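Local coordinates for SH2 domain-containing protein 3C (PDB 3T6G), which acts as an adapter in integrin-mediated cell adhesion and migration, and has a C-terminal Cdc25-homology domain whose closed conformation precludes canonical nucleotide exchange but is required for binding BCAR1, at residues K40-L45 against A125-K130; T52-V57 against G140-M145. The protein carries 2 engineered substitutions. All coordinates share one frame; numbering follows the deposited sequence.

Contact 1: K40-L45 against A125-K130; sequences KVKELL and AALLHK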
loop_
_atom_site.group_PDB
_atom_site.type_symbol
_atom_site.label_atom_id
_atom_site.label_comp_id
_atom_site.label_asym_id
_atom_site.label_seq_id
_atom_site.Cartn_x
_atom_site.Cartn_y
_atom_site.Cartn_z
ATOM N N LYS A 40 22.780 18.990 3.019
ATOM C CA LYS A 40 23.389 17.710 3.386
ATOM C C LYS A 40 22.641 16.549 2.733
ATOM O O LYS A 40 23.242 15.658 2.123
ATOM C CB LYS A 40 23.397 17.523 4.907
ATOM C CG LYS A 40 24.715 16.977 5.469
ATOM C CD LYS A 40 25.215 15.769 4.679
ATOM C CE LYS A 40 26.687 15.475 4.966
ATOM N NZ LYS A 40 27.350 14.763 3.827
ATOM N N VAL A 41 21.317 16.562 2.853
ATOM C CA VAL A 41 20.499 15.530 2.221
ATOM C C VAL A 41 20.759 15.477 0.709
ATOM O O VAL A 41 20.961 14.397 0.152
ATOM C CB VAL A 41 18.991 15.715 2.559
ATOM C CG1 VAL A 41 18.120 14.669 1.851
ATOM C CG2 VAL A 41 18.795 15.648 4.058
ATOM N N LYS A 42 20.763 16.630 0.039
ATOM C CA LYS A 42 21.075 16.652 -1.401
ATOM C C LYS A 42 22.481 16.104 -1.645
ATOM O O LYS A 42 22.703 15.264 -2.530
ATOM C CB LYS A 42 20.967 18.063 -1.974
ATOM C CG LYS A 42 21.397 18.167 -3.432
ATOM C CD LYS A 42 21.353 19.613 -3.919
ATOM C CE LYS A 42 19.973 20.222 -3.672
ATOM N NZ LYS A 42 18.889 19.516 -4.417
ATOM N N GLU A 43 23.433 16.582 -0.850
ATOM C CA GLU A 43 24.769 16.025 -0.910
ATOM C C GLU A 43 24.723 14.508 -0.755
ATOM O O GLU A 43 25.261 13.792 -1.594
ATOM C CB GLU A 43 25.686 16.681 0.123
ATOM C CG GLU A 43 26.251 18.019 -0.364
ATOM C CD GLU A 43 26.872 18.875 0.736
ATOM O OE1 GLU A 43 27.195 18.342 1.826
ATOM O OE2 GLU A 43 27.032 20.096 0.496
ATOM N N LEU A 44 24.052 14.009 0.288
ATOM C CA LEU A 44 24.042 12.563 0.545
ATOM C C LEU A 44 23.458 11.773 -0.615
ATOM O O LEU A 44 23.998 10.739 -0.988
ATOM C CB LEU A 44 23.315 12.227 1.845
ATOM C CG LEU A 44 24.073 12.707 3.084
ATOM C CD1 LEU A 44 23.142 12.780 4.272
ATOM C CD2 LEU A 44 25.307 11.834 3.376
ATOM N N LEU A 45 22.363 12.266 -1.189
ATOM C CA LEU A 45 21.735 11.611 -2.332
ATOM C C LEU A 45 22.671 11.665 -3.535
ATOM O O LEU A 45 22.864 10.660 -4.230
ATOM C CB LEU A 45 20.371 12.242 -2.653
ATOM C CG LEU A 45 19.294 12.138 -1.560
ATOM C CD1 LEU A 45 18.083 13.072 -1.802
ATOM C CD2 LEU A 45 18.857 10.683 -1.435
ATOM N N ALA A 125 17.446 18.837 -14.809
ATOM C CA ALA A 125 17.165 17.753 -15.744
ATOM C C ALA A 125 17.989 16.524 -15.410
ATOM O O ALA A 125 17.470 15.413 -15.383
ATOM C CB ALA A 125 17.420 18.188 -17.211
ATOM N N ALA A 126 19.275 16.728 -15.158
ATOM C CA ALA A 126 20.185 15.632 -14.805
ATOM C C ALA A 126 19.777 14.932 -13.501
ATOM O O ALA A 126 19.836 13.711 -13.388
ATOM C CB ALA A 126 21.604 16.153 -14.707
ATOM N N LEU A 127 19.362 15.721 -12.520
ATOM C CA LEU A 127 18.778 15.190 -11.287
ATOM C C LEU A 127 17.461 14.434 -11.545
ATOM O O LEU A 127 17.228 13.360 -10.989
ATOM C CB LEU A 127 18.535 16.331 -10.297
ATOM C CG LEU A 127 17.952 15.888 -8.944
ATOM C CD1 LEU A 127 18.533 14.559 -8.516
ATOM C CD2 LEU A 127 18.183 16.943 -7.878
ATOM N N LEU A 128 16.600 15.009 -12.381
ATOM C CA LEU A 128 15.384 14.333 -12.835
ATOM C C LEU A 128 15.746 13.012 -13.507
ATOM O O LEU A 128 15.079 12.004 -13.326
ATOM C CB LEU A 128 14.607 15.228 -13.804
ATOM C CG LEU A 128 13.203 14.813 -14.264
ATOM C CD1 LEU A 128 12.240 14.931 -13.103
ATOM C CD2 LEU A 128 12.704 15.662 -15.452
ATOM N N HIS A 129 16.823 13.006 -14.279
ATOM C CA HIS A 129 17.184 11.802 -15.021
ATOM C C HIS A 129 17.619 10.713 -14.054
ATOM O O HIS A 129 17.445 9.520 -14.310
ATOM C CB HIS A 129 18.283 12.102 -16.055
ATOM C CG HIS A 129 18.860 10.878 -16.700
ATOM N ND1 HIS A 129 18.104 10.002 -17.449
ATOM C CD2 HIS A 129 20.117 10.376 -16.692
ATOM C CE1 HIS A 129 18.870 9.015 -17.881
ATOM N NE2 HIS A 129 20.096 9.220 -17.438
ATOM N N LYS A 130 18.185 11.147 -12.935
ATOM C CA LYS A 130 18.710 10.235 -11.947
ATOM C C LYS A 130 17.570 9.695 -11.083
ATOM O O LYS A 130 17.559 8.521 -10.710
ATOM C CB LYS A 130 19.750 10.944 -11.086
ATOM C CG LYS A 130 20.544 10.002 -10.209
ATOM C CD LYS A 130 21.225 10.751 -9.095
ATOM C CE LYS A 130 22.009 9.793 -8.232
ATOM N NZ LYS A 130 22.367 10.471 -6.970
#

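Contact 2: T52-V57 against G140-M145; sequences TLARHV and GTMGNM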
loop_
_atom_site.group_PDB
_atom_site.type_symbol
_atom_site.label_atom_id
_atom_site.label_comp_id
_atom_site.label_asym_id
_atom_site.label_seq_id
_atom_site.Cartn_x
_atom_site.Cartn_y
_atom_site.Cartn_z
ATOM N N THR A 52 22.791 2.148 -5.666
ATOM C CA THR A 52 22.962 2.104 -4.221
ATOM C C THR A 52 21.873 2.931 -3.494
ATOM O O THR A 52 21.496 2.629 -2.378
ATOM C CB THR A 52 24.441 2.423 -3.774
ATOM O OG1 THR A 52 24.564 3.769 -3.298
ATOM C CG2 THR A 52 25.393 2.206 -4.922
ATOM N N LEU A 53 21.362 3.970 -4.131
ATOM C CA LEU A 53 20.217 4.657 -3.579
ATOM C C LEU A 53 19.099 3.628 -3.424
ATOM O O LEU A 53 18.422 3.580 -2.405
ATOM C CB LEU A 53 19.752 5.767 -4.521
ATOM C CG LEU A 53 20.454 7.098 -4.309
ATOM C CD1 LEU A 53 19.514 8.204 -4.702
ATOM C CD2 LEU A 53 20.931 7.262 -2.844
ATOM N N ALA A 54 18.944 2.792 -4.448
ATOM C CA ALA A 54 17.853 1.833 -4.517
ATOM C C ALA A 54 18.021 0.768 -3.459
ATOM O O ALA A 54 17.066 0.415 -2.776
ATOM C CB ALA A 54 17.785 1.192 -5.899
ATOM N N ARG A 55 19.237 0.252 -3.332
ATOM C CA ARG A 55 19.501 -0.771 -2.344
ATOM C C ARG A 55 19.179 -0.231 -0.963
ATOM O O ARG A 55 18.587 -0.923 -0.134
ATOM C CB ARG A 55 20.944 -1.230 -2.409
ATOM C CG ARG A 55 21.187 -2.354 -3.387
ATOM C CD ARG A 55 22.591 -2.938 -3.189
ATOM N NE ARG A 55 23.143 -3.477 -4.428
ATOM C CZ ARG A 55 24.026 -2.847 -5.195
ATOM N NH1 ARG A 55 24.481 -1.650 -4.843
ATOM N NH2 ARG A 55 24.466 -3.419 -6.309
ATOM N N HIS A 56 19.545 1.016 -0.715
ATOM C CA HIS A 56 19.300 1.583 0.599
ATOM C C HIS A 56 17.820 1.698 0.985
ATOM O O HIS A 56 17.466 1.327 2.101
ATOM C CB HIS A 56 20.027 2.904 0.757
ATOM C CG HIS A 56 21.485 2.734 1.054
ATOM N ND1 HIS A 56 22.347 2.099 0.184
ATOM C CD2 HIS A 56 22.217 3.049 2.148
ATOM C CE1 HIS A 56 23.548 2.054 0.718
ATOM N NE2 HIS A 56 23.502 2.631 1.909
ATOM N N VAL A 57 16.966 2.203 0.076
ATOM C CA VAL A 57 15.554 2.402 0.399
ATOM C C VAL A 57 14.838 1.094 0.537
ATOM O O VAL A 57 13.895 1.005 1.299
ATOM C CB VAL A 57 14.732 3.087 -0.699
ATOM C CG1 VAL A 57 14.033 4.319 -0.150
ATOM C CG2 VAL A 57 15.558 3.341 -1.907
ATOM N N GLY A 140 13.544 -2.839 -11.409
ATOM C CA GLY A 140 14.202 -3.922 -12.116
ATOM C C GLY A 140 15.247 -4.656 -11.312
ATOM O O GLY A 140 15.227 -5.874 -11.219
ATOM N N THR A 141 16.180 -3.917 -10.740
ATOM C CA THR A 141 17.231 -4.532 -9.952
ATOM C C THR A 141 16.678 -5.007 -8.605
ATOM O O THR A 141 16.835 -6.172 -8.232
ATOM C CB THR A 141 18.396 -3.551 -9.729
ATOM O OG1 THR A 141 18.942 -3.172 -10.993
ATOM C CG2 THR A 141 19.475 -4.207 -8.937
ATOM N N MET A 142 16.012 -4.102 -7.895
ATOM C CA MET A 142 15.508 -4.377 -6.554
ATOM C C MET A 142 14.160 -5.102 -6.474
ATOM O O MET A 142 13.812 -5.621 -5.416
ATOM C CB MET A 142 15.401 -3.069 -5.766
ATOM C CG MET A 142 16.733 -2.397 -5.502
ATOM S SD MET A 142 18.049 -3.613 -5.405
ATOM C CE MET A 142 17.864 -4.096 -3.700
ATOM N N GLY A 143 13.390 -5.112 -7.564
ATOM C CA GLY A 143 12.026 -5.635 -7.533
ATOM C C GLY A 143 11.242 -5.112 -6.331
ATOM O O GLY A 143 10.599 -5.873 -5.622
ATOM N N ASN A 144 11.344 -3.809 -6.089
ATOM C CA ASN A 144 10.675 -3.148 -4.981
ATOM C C ASN A 144 9.573 -2.233 -5.520
ATOM O O ASN A 144 9.837 -1.064 -5.812
ATOM C CB ASN A 144 11.702 -2.347 -4.140
ATOM C CG ASN A 144 11.042 -1.523 -3.068
ATOM O OD1 ASN A 144 9.830 -1.644 -2.859
ATOM N ND2 ASN A 144 11.812 -0.668 -2.387
ATOM N N MET A 145 8.349 -2.764 -5.669
ATOM C CA MET A 145 7.233 -2.006 -6.254
ATOM C C MET A 145 6.804 -0.846 -5.371
ATOM O O MET A 145 6.223 0.123 -5.840
ATOM C CB MET A 145 6.005 -2.886 -6.501
ATOM C CG MET A 145 6.177 -4.061 -7.439
ATOM S SD MET A 145 6.927 -3.628 -9.031
ATOM C CE MET A 145 8.631 -3.362 -8.546
#

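Contact 1: K40-L45 against A125-K130
Within the all-helical Cdc25-homology domain, the C-terminal end of helix 35-46 approaches helix 121-140, and two lysines reaching from opposite helices cover much of the distance between them. The backbones stay well apart: Leu-45 and Leu-127 make the nearest CA pair, at 10.1 Å. From helix 121-140, Lys-130 stretches across with CG anti to its own N (chi1 -169°) and every later torsion extended, which carries NZ to 2.8 Å from the backbone O of Leu-45. The same ammonium is hydrogen-bonded to the carbonyl O of Val-48, in the turn that follows helix 35-46. Lys-42 reaches the other way. Its chain bends at the last two torsions, and NZ ends 4.4 Å from CD2 of Leu-127, a loose contact, while its charge is taken up by a salt bridge to Asp-113 of helix 93-115. The side chains of Leu-45 and Leu-127 also touch Asp-113, so that third helix lies against both partners. Little surface is buried, about 100 Å² in all. The cationic tip of Lys-130 lies near Leu-45 O, at the C-terminal end of helix 35-46, and Val-48 O just beyond it, where the negative end of the helix dipole would probably favour a charged ammonium.

Contact 2: T52-V57 against G140-M145
Apolar packing carries the contact between Met-142, in the turn after helix 121-140, and two consecutive residues of helix 50-64. CG of Met-142 rests 3.8 Å from CB of Ala-54, whose small side chain is consistent with so close an approach; the CA atoms of Arg-55 and Met-142 are 6.8 Å apart. The thioether then runs across the aliphatic part of Arg-55, the two side chains crossing at about a right angle. Met-142 bends at chi2 (-29°) and chi3 (-84°), which folds CE back over the helix to 3.8 Å from CG of Arg-55, with SD 3.9 Å from the same carbon. An alanine in place of Met-142 would probably open a gap beside Ala-54 and leave CG of Arg-55 without the SD and CE that lie against it.

No hydrogen bond joins the two segments directly; polar bonds fix each one separately, and the side chain of Asn-144 ties the turn to helix 50-64 further along, where its ND2 binds Thr-58 and Asp-61. OD1 of the same amide makes weak bonds to the N atoms of Phe-146 and Ser-147. On the helix, His-56, turned away from Met-142, is held by bonds from its ring to the backbone O of Thr-52, a bent one, and to the backbone N of Arg-270.

Gly-143 leaves the helical conformation with positive phi (46°), and Asn-144 is the N-cap of helix 145-155: a short turn between two helices, in which a glycine of positive phi follows the first and an asparagine N-cap starts the second, packed against a third helix of the Cdc25-homology domain.

In the fold
Helices 35-46 and 50-64 follow each other in the chain, and both meet the region of helix 121-140: contact 1 along the helix itself, contact 2 at the turn beyond its C-terminal end. The contact centres lie 16 Å apart. Leu-53 joins them directly, its CD2 4.1 Å from O of Leu-45 and its CD1 4.3 Å from NZ of Lys-130. Helix 271-276 also touches both, meeting Leu-45 in the first and Leu-53 and His-56 in the second. Contact 2 is buried, 11 Å from the centre of the chain, whereas contact 1 is partly buried and 16 Å from it. Together they set two successive helices against a third and its following turn.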